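Local atomic coordinates of telomeric DNA-binding factor trf1 (Schizosaccharomyces pombe, PDB entry 6K5S), a protein that probably binds telomeric DNA and belongs to the telomere repeat binding factor family. Residues His104-Phe109 / Glu130-Ala135; Ala93-Leu98 / Lys210-Ile215. All blocks are in the same frame, centred on the assembly; numbering follows the deposited sequence.

Contact 1. Residues His104-Phe109 / Glu130-Ala135; sequences HLNENF and ELKTQA
Leu131 fills the space between two helices with a single methyl, CD2, which meets Phe109 and the backbone around Leu105. Its CG stands anti to the backbone N (chi1 176°), which carries the branch out toward helix 102-113. There CD2 of Leu131 lies 3.5 Å from CD1 of Phe109 and 3.7 Å from the carbonyl O of Leu105. The side chains of Phe109 and Leu131 run past each other in opposite directions, and of the leucine the CD2 methyl alone touches the ring, at CD1, with CB and CG of Phe109 a little farther off. With the helix axes 9.8 Å apart at their closest, the gap takes a branched aliphatic side chain whose terminal methyl reaches the facing helix, and leucine does this without any polar group to satisfy. The two segments run nearly antiparallel, at 159°, as neighbours in the all-helical TRF fold, and Phe90 of helix 76-94 packs against Leu105, Phe109 and Leu131 alike.

Beside this apolar seam lies a polar one. The side chains of Asn106 and Lys132 start off to one side of the interface, yet their ends converge: NZ of Lys132 donates to OD1 of Asn106 at 2.8 Å, in the carbonyl plane and on a lone pair. The lysine chain is extended until a bend at chi4 (-58°) swings the ammonium toward the amide. Lys132 is buried, and NZ also bonds the carbonyl O of Leu154 and forms a cation-pi contact with Tyr128, which probably eases the burial of its charge. A water donates to the backbone O of Asn106 at 2.7 Å and accepts a weak bond from Lys132 NZ.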
ATOM      1  N   HIS A 104      -6.842  -4.680  24.773  1.00 12.28           N
ATOM      2  CA  HIS A 104      -6.526  -3.494  23.987  1.00 14.96           C
ATOM      3  C   HIS A 104      -7.742  -2.964  23.254  1.00 10.59           C
ATOM      4  O   HIS A 104      -7.839  -1.750  23.036  1.00 10.90           O
ATOM      5  CB  HIS A 104      -5.419  -3.784  22.972  1.00 14.65           C
ATOM      6  CG  HIS A 104      -4.064  -3.873  23.587  1.00 18.61           C
ATOM      7  ND1 HIS A 104      -3.278  -5.000  23.491  1.00 26.01           N
ATOM      8  CD2 HIS A 104      -3.375  -2.994  24.351  1.00 21.74           C
ATOM      9  CE1 HIS A 104      -2.148  -4.801  24.149  1.00 28.63           C
ATOM     10  NE2 HIS A 104      -2.182  -3.592  24.680  1.00 27.16           N
ATOM     11  N   LEU A 105      -8.640  -3.850  22.816  1.00  8.62           N
ATOM     12  CA  LEU A 105      -9.883  -3.389  22.206  1.00  9.05           C
ATOM     13  C   LEU A 105     -10.686  -2.545  23.196  1.00  8.08           C
ATOM     14  O   LEU A 105     -11.168  -1.454  22.862  1.00 10.14           O
ATOM     15  CB  LEU A 105     -10.699  -4.582  21.703  1.00 11.16           C
ATOM     16  CG  LEU A 105     -10.047  -5.381  20.572  1.00  8.00           C
ATOM     17  CD1 LEU A 105     -10.993  -6.423  20.011  1.00 12.53           C
ATOM     18  CD2 LEU A 105      -9.538  -4.466  19.473  1.00 11.06           C
ATOM     19  N   ASN A 106     -10.808  -3.024  24.429  1.00  9.42           N
ATOM     20  CA  ASN A 106     -11.541  -2.285  25.456  1.00  8.87           C
ATOM     21  C   ASN A 106     -10.877  -0.951  25.784  1.00  8.15           C
ATOM     22  O   ASN A 106     -11.552   0.075  25.864  1.00 10.46           O
ATOM     23  CB  ASN A 106     -11.673  -3.125  26.718  1.00  8.33           C
ATOM     24  CG  ASN A 106     -12.358  -2.373  27.826  1.00  8.98           C
ATOM     25  OD1 ASN A 106     -13.504  -1.964  27.686  1.00  8.92           O
ATOM     26  ND2 ASN A 106     -11.649  -2.147  28.915  1.00  8.50           N
ATOM     27  N   GLU A 107      -9.554  -0.952  25.995  1.00 10.52           N
ATOM     28  CA  GLU A 107      -8.855   0.267  26.405  1.00 13.14           C
ATOM     29  C   GLU A 107      -8.955   1.364  25.351  1.00 12.78           C
ATOM     30  O   GLU A 107      -8.991   2.550  25.688  1.00 13.00           O
ATOM     31  CB  GLU A 107      -7.380  -0.049  26.683  1.00 14.73           C
ATOM     32  CG  GLU A 107      -6.515   1.153  27.015  1.00 21.27           C
ATOM     33  CD  GLU A 107      -5.181   0.740  27.631  1.00 29.11           C
ATOM     34  OE1 GLU A 107      -4.225   0.491  26.861  1.00 31.49           O
ATOM     35  OE2 GLU A 107      -5.103   0.634  28.875  1.00 34.44           O
ATOM     36  N   ASN A 108      -8.986   0.988  24.080  1.00  9.07           N
ATOM     37  CA  ASN A 108      -8.984   1.913  22.957  1.00 11.16           C
ATOM     38  C   ASN A 108     -10.363   2.150  22.353  1.00 12.93           C
ATOM     39  O   ASN A 108     -10.455   2.895  21.376  1.00  9.88           O
ATOM     40  CB  ASN A 108      -8.039   1.398  21.865  1.00 10.76           C
ATOM     41  CG  ASN A 108      -6.566   1.469  22.285  1.00 15.23           C
ATOM     42  OD1 ASN A 108      -5.920   2.508  22.136  1.00 14.11           O
ATOM     43  ND2 ASN A 108      -6.031   0.352  22.782  1.00 12.05           N
ATOM     44  N   PHE A 109     -11.424   1.536  22.902  1.00  9.80           N
ATOM     45  CA  PHE A 109     -12.732   1.583  22.243  1.00 11.61           C
ATOM     46  C   PHE A 109     -13.202   3.020  22.021  1.00 12.96           C
ATOM     47  O   PHE A 109     -13.624   3.382  20.923  1.00 10.00           O
ATOM     48  CB  PHE A 109     -13.771   0.809  23.052  1.00  8.75           C
ATOM     49  CG  PHE A 109     -15.149   0.834  22.436  1.00 10.72           C
ATOM     50  CD1 PHE A 109     -15.516  -0.106  21.490  1.00 13.79           C
ATOM     51  CD2 PHE A 109     -16.055   1.821  22.777  1.00 10.91           C
ATOM     52  CE1 PHE A 109     -16.786  -0.068  20.908  1.00 15.80           C
ATOM     53  CE2 PHE A 109     -17.315   1.849  22.218  1.00 12.93           C
ATOM     54  CZ  PHE A 109     -17.676   0.915  21.278  1.00 14.68           C
ATOM     55  N   GLU A 130     -21.306  -4.294  25.281  1.00 11.69           N
ATOM     56  CA  GLU A 130     -21.210  -5.636  24.713  1.00 11.68           C
ATOM     57  C   GLU A 130     -19.759  -6.027  24.459  1.00 10.02           C
ATOM     58  O   GLU A 130     -19.393  -7.200  24.592  1.00  9.29           O
ATOM     59  CB  GLU A 130     -22.015  -5.731  23.406  1.00 14.14           C
ATOM     60  CG  GLU A 130     -23.546  -5.536  23.551  1.00 15.09           C
ATOM     61  CD  GLU A 130     -24.227  -6.540  24.491  1.00 20.07           C
ATOM     62  OE1 GLU A 130     -23.683  -7.641  24.734  1.00 20.49           O
ATOM     63  OE2 GLU A 130     -25.330  -6.227  24.998  1.00 21.68           O
ATOM     64  N   LEU A 131     -18.933  -5.078  24.039  1.00  7.58           N
ATOM     65  CA  LEU A 131     -17.509  -5.375  23.914  1.00 10.47           C
ATOM     66  C   LEU A 131     -16.937  -5.834  25.250  1.00  8.30           C
ATOM     67  O   LEU A 131     -16.226  -6.842  25.317  1.00  9.44           O
ATOM     68  CB  LEU A 131     -16.738  -4.149  23.404  1.00  7.60           C
ATOM     69  CG  LEU A 131     -15.219  -4.391  23.352  1.00 10.17           C
ATOM     70  CD1 LEU A 131     -14.861  -5.492  22.347  1.00  9.63           C
ATOM     71  CD2 LEU A 131     -14.520  -3.095  22.953  1.00 14.58           C
ATOM     72  N   LYS A 132     -17.209  -5.084  26.321  1.00  8.32           N
ATOM     73  CA  LYS A 132     -16.698  -5.463  27.636  1.00  8.36           C
ATOM     74  C   LYS A 132     -17.201  -6.853  28.025  1.00 10.65           C
ATOM     75  O   LYS A 132     -16.452  -7.657  28.587  1.00  9.07           O
ATOM     76  CB  LYS A 132     -17.108  -4.422  28.685  1.00  9.68           C
ATOM     77  CG  LYS A 132     -16.474  -3.020  28.460  1.00  7.04           C
ATOM     78  CD  LYS A 132     -17.116  -1.973  29.390  1.00 10.71           C
ATOM     79  CE  LYS A 132     -16.367  -0.607  29.369  1.00  9.21           C
ATOM     80  NZ  LYS A 132     -14.943  -0.784  29.768  1.00  9.94           N
ATOM     81  N   THR A 133     -18.441  -7.168  27.667  1.00  6.41           N
ATOM     82  CA  THR A 133     -18.995  -8.484  27.981  1.00  9.78           C
ATOM     83  C   THR A 133     -18.233  -9.592  27.259  1.00  8.77           C
ATOM     84  O   THR A 133     -17.908 -10.621  27.858  1.00  9.04           O
ATOM     85  CB  THR A 133     -20.483  -8.539  27.622  1.00  9.76           C
ATOM     86  OG1 THR A 133     -21.168  -7.505  28.338  1.00 10.04           O
ATOM     87  CG2 THR A 133     -21.064  -9.912  28.038  1.00 12.63           C
ATOM     88  N   GLN A 134     -17.929  -9.395  25.973  1.00  8.24           N
ATOM     89  CA  GLN A 134     -17.124 -10.383  25.257  1.00  9.72           C
ATOM     90  C   GLN A 134     -15.698 -10.445  25.794  1.00  9.25           C
ATOM     91  O   GLN A 134     -15.103 -11.530  25.848  1.00  9.43           O
ATOM     92  CB  GLN A 134     -17.109 -10.093  23.749  1.00  8.97           C
ATOM     93  CG  GLN A 134     -18.493 -10.236  23.056  1.00 10.58           C
ATOM     94  CD  GLN A 134     -19.156 -11.594  23.326  1.00 13.40           C
ATOM     95  OE1 GLN A 134     -18.512 -12.635  23.211  1.00 10.77           O
ATOM     96  NE2 GLN A 134     -20.439 -11.575  23.669  1.00 12.15           N
ATOM     97  N   ALA A 135     -15.110  -9.302  26.167  1.00  9.30           N
ATOM     98  CA  ALA A 135     -13.780  -9.366  26.776  1.00  8.44           C
ATOM     99  C   ALA A 135     -13.813 -10.196  28.054  1.00  8.67           C
ATOM    100  O   ALA A 135     -12.898 -10.983  28.317  1.00  8.01           O
ATOM    101  CB  ALA A 135     -13.241  -7.965  27.063  1.00  7.89           C
TER
HETATM  102  O   HOH W   1     -12.383   0.850  28.342  1.00 17.43           O

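Contact 2. Residues Ala93-Leu98 / Lys210-Ile215; sequences AVYGAL and KFLSEI
This is an apolar, buried contact between the C-terminal end of helix 76-94, with the turn that follows it, and one side of helix 208-222. Leu212 and Val94 bury the most surface in it, with Tyr95 next. The isobutyl group of Leu212 lies across the Tyr95 ring: its CG sits over one face, 4.2 Å from the ring centroid and 28° off the normal, a CH-pi contact, while CD2 of Leu212 comes to 3.6 Å from CE1 of Tyr95. The other methyl, CD1 of Leu212, turns to the backbone and rests 3.6 Å from the carbonyl O of Val94. A forked leucine can thus serve ring and main chain at once, and a chi1 of -134°, away from a staggered value, goes with this placement.

Tyr95 directly precedes Gly96, which closes the last turn in a Schellman motif. The positive phi of Gly96 would press a side chain against the preceding carbonyl, which favours glycine, and Gly96 N bonds Ala93 O. Val28, Ala31 and Ser32 of helix 28-36 also pack on Tyr95, so the ring is packed between Leu212 and helix 28-36. Its OH is buried by the contact and has no partner in the model.

Val94, compact and beta-branched, turns its two methyls to Phe211 and Ile215. CG1 of Val94 meets the edge of the Phe211 ring near its plane, 4.4 Å from CE2, and CG2 of Val94 lies 4.2 Å from CG2 of Ile215. Phe211 and Ile215 also reach helix 122-141, touching Leu131 and Leu127 respectively.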
ATOM      1  N   ALA A  93      -9.381  -6.846  13.787  1.00 14.35           N
ATOM      2  CA  ALA A  93      -9.135  -7.551  15.047  1.00 13.83           C
ATOM      3  C   ALA A  93     -10.309  -8.453  15.415  1.00 16.80           C
ATOM      4  O   ALA A  93     -10.115  -9.617  15.799  1.00 15.87           O
ATOM      5  CB  ALA A  93      -8.865  -6.562  16.186  1.00 11.47           C
ATOM      6  N   VAL A  94     -11.535  -7.929  15.338  1.00 11.73           N
ATOM      7  CA  VAL A  94     -12.664  -8.736  15.813  1.00 19.96           C
ATOM      8  C   VAL A  94     -13.004  -9.865  14.846  1.00 23.38           C
ATOM      9  O   VAL A  94     -13.582 -10.879  15.262  1.00 20.85           O
ATOM     10  CB  VAL A  94     -13.939  -7.911  16.096  1.00 17.17           C
ATOM     11  CG1 VAL A  94     -13.749  -6.956  17.298  1.00 13.25           C
ATOM     12  CG2 VAL A  94     -14.440  -7.199  14.876  1.00 24.13           C
ATOM     13  N   TYR A  95     -12.642  -9.743  13.574  1.00 21.04           N
ATOM     14  CA  TYR A  95     -12.780 -10.861  12.650  1.00 22.73           C
ATOM     15  C   TYR A  95     -11.542 -11.752  12.616  1.00 19.44           C
ATOM     16  O   TYR A  95     -11.522 -12.736  11.869  1.00 28.58           O
ATOM     17  CB  TYR A  95     -13.111 -10.341  11.250  1.00 16.66           C
ATOM     18  CG  TYR A  95     -14.589 -10.213  11.008  1.00 21.19           C
ATOM     19  CD1 TYR A  95     -15.387 -11.346  10.819  1.00 22.89           C
ATOM     20  CD2 TYR A  95     -15.201  -8.978  10.989  1.00 21.40           C
ATOM     21  CE1 TYR A  95     -16.746 -11.235  10.614  1.00 24.35           C
ATOM     22  CE2 TYR A  95     -16.555  -8.856  10.775  1.00 26.20           C
ATOM     23  CZ  TYR A  95     -17.326  -9.995  10.585  1.00 27.39           C
ATOM     24  OH  TYR A  95     -18.677  -9.879  10.379  1.00 27.91           O
ATOM     25  N   GLY A  96     -10.507 -11.434  13.388  1.00 21.97           N
ATOM     26  CA  GLY A  96      -9.341 -12.289  13.496  1.00 22.19           C
ATOM     27  C   GLY A  96      -8.244 -12.049  12.485  1.00 25.06           C
ATOM     28  O   GLY A  96      -7.210 -12.730  12.549  1.00 25.96           O
ATOM     29  N   ALA A  97      -8.426 -11.092  11.565  1.00 23.19           N
ATOM     30  CA  ALA A  97      -7.387 -10.773  10.590  1.00 22.31           C
ATOM     31  C   ALA A  97      -6.184 -10.098  11.240  1.00 20.55           C
ATOM     32  O   ALA A  97      -5.074 -10.157  10.705  1.00 23.12           O
ATOM     33  CB  ALA A  97      -7.980  -9.893   9.488  1.00 18.72           C
ATOM     34  N   LEU A  98      -6.376  -9.446  12.378  1.00 19.11           N
ATOM     35  CA  LEU A  98      -5.286  -8.891  13.159  1.00 18.26           C
ATOM     36  C   LEU A  98      -5.384  -9.462  14.561  1.00 20.92           C
ATOM     37  O   LEU A  98      -6.481  -9.779  15.029  1.00 19.21           O
ATOM     38  CB  LEU A  98      -5.345  -7.360  13.225  1.00 19.63           C
ATOM     39  CG  LEU A  98      -5.072  -6.551  11.954  1.00 16.20           C
ATOM     40  CD1 LEU A  98      -5.293  -5.047  12.216  1.00 11.59           C
ATOM     41  CD2 LEU A  98      -3.649  -6.831  11.462  1.00 15.59           C
ATOM     42  N   LYS A 210     -23.660 -12.803  17.676  1.00 20.79           N
ATOM     43  CA  LYS A 210     -24.494 -11.627  17.865  1.00 19.61           C
ATOM     44  C   LYS A 210     -23.649 -10.371  18.058  1.00 21.88           C
ATOM     45  O   LYS A 210     -23.989  -9.302  17.535  1.00 18.24           O
ATOM     46  CB  LYS A 210     -25.439 -11.835  19.050  1.00 24.72           C
ATOM     47  CG  LYS A 210     -26.557 -10.823  19.102  1.00 31.10           C
ATOM     48  CD  LYS A 210     -27.497 -11.091  20.279  1.00 34.42           C
ATOM     49  CE  LYS A 210     -27.468  -9.942  21.267  1.00 36.27           C
ATOM     50  NZ  LYS A 210     -27.907  -8.673  20.638  1.00 39.14           N
ATOM     51  N   PHE A 211     -22.538 -10.467  18.795  1.00 21.96           N
ATOM     52  CA  PHE A 211     -21.706  -9.273  18.927  1.00 20.94           C
ATOM     53  C   PHE A 211     -21.072  -8.904  17.595  1.00 18.45           C
ATOM     54  O   PHE A 211     -20.967  -7.720  17.255  1.00 18.56           O
ATOM     55  CB  PHE A 211     -20.625  -9.467  19.995  1.00 20.62           C
ATOM     56  CG  PHE A 211     -19.654  -8.318  20.068  1.00 17.68           C
ATOM     57  CD1 PHE A 211     -20.052  -7.101  20.573  1.00 18.58           C
ATOM     58  CD2 PHE A 211     -18.361  -8.451  19.592  1.00 18.75           C
ATOM     59  CE1 PHE A 211     -19.170  -6.034  20.635  1.00 17.16           C
ATOM     60  CE2 PHE A 211     -17.470  -7.384  19.641  1.00 18.15           C
ATOM     61  CZ  PHE A 211     -17.873  -6.179  20.160  1.00 17.16           C
ATOM     62  N   LEU A 212     -20.628  -9.900  16.834  1.00 19.59           N
ATOM     63  CA  LEU A 212     -20.064  -9.618  15.528  1.00 19.95           C
ATOM     64  C   LEU A 212     -21.065  -8.839  14.682  1.00 24.78           C
ATOM     65  O   LEU A 212     -20.729  -7.808  14.088  1.00 25.59           O
ATOM     66  CB  LEU A 212     -19.670 -10.925  14.853  1.00 24.77           C
ATOM     67  CG  LEU A 212     -18.327 -11.106  14.153  1.00 27.19           C
ATOM     68  CD1 LEU A 212     -17.166 -10.831  15.082  1.00 24.42           C
ATOM     69  CD2 LEU A 212     -18.247 -12.539  13.635  1.00 28.14           C
ATOM     70  N   SER A 213     -22.320  -9.290  14.675  1.00 25.00           N
ATOM     71  CA  SER A 213     -23.349  -8.619  13.889  1.00 32.48           C
ATOM     72  C   SER A 213     -23.624  -7.218  14.422  1.00 30.63           C
ATOM     73  O   SER A 213     -23.835  -6.282  13.643  1.00 30.19           O
ATOM     74  CB  SER A 213     -24.624  -9.461  13.881  1.00 33.47           C
ATOM     75  OG  SER A 213     -25.343  -9.269  12.675  1.00 42.50           O
ATOM     76  N   GLU A 214     -23.588  -7.042  15.744  1.00 25.60           N
ATOM     77  CA  GLU A 214     -23.764  -5.709  16.304  1.00 24.67           C
ATOM     78  C   GLU A 214     -22.687  -4.755  15.801  1.00 24.80           C
ATOM     79  O   GLU A 214     -22.983  -3.628  15.391  1.00 22.07           O
ATOM     80  CB  GLU A 214     -23.741  -5.755  17.835  1.00 28.66           C
ATOM     81  CG  GLU A 214     -24.783  -6.644  18.502  1.00 36.36           C
ATOM     82  CD  GLU A 214     -26.170  -6.045  18.500  1.00 46.81           C
ATOM     83  OE1 GLU A 214     -26.283  -4.808  18.350  1.00 50.69           O
ATOM     84  OE2 GLU A 214     -27.149  -6.815  18.656  1.00 50.21           O
ATOM     85  N   ILE A 215     -21.420  -5.178  15.851  1.00 22.41           N
ATOM     86  CA  ILE A 215     -20.337  -4.225  15.630  1.00 22.45           C
ATOM     87  C   ILE A 215     -20.211  -3.890  14.152  1.00 29.10           C
ATOM     88  O   ILE A 215     -19.972  -2.733  13.783  1.00 26.72           O
ATOM     89  CB  ILE A 215     -19.011  -4.749  16.220  1.00 25.45           C
ATOM     90  CG1 ILE A 215     -17.975  -3.625  16.266  1.00 28.52           C
ATOM     91  CG2 ILE A 215     -18.451  -5.901  15.404  1.00 26.93           C
ATOM     92  CD1 ILE A 215     -18.235  -2.627  17.349  1.00 26.76           C
TER

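Overall arrangement
Both contacts are buried near the centre of the folded chain, their centres about 11 Å apart, but they differ in reach and chemistry. Contact 1 pairs two helices close in sequence, whereas contact 2 brings the C-terminal helix 208-222 back to a helix end more than a hundred residues earlier. Contact 1 combines an apolar seam with a polar, hydrated edge; contact 2 relies on aliphatic and aromatic packing alone. They join directly: Phe211 CE1 lies 3.5 Å from the backbone N of Leu131, and Leu105 CD1 lies 3.9 Å from Val94 CG1, so helices 76-94, 102-113, 122-141 and 208-222 pack round a common, largely apolar interior.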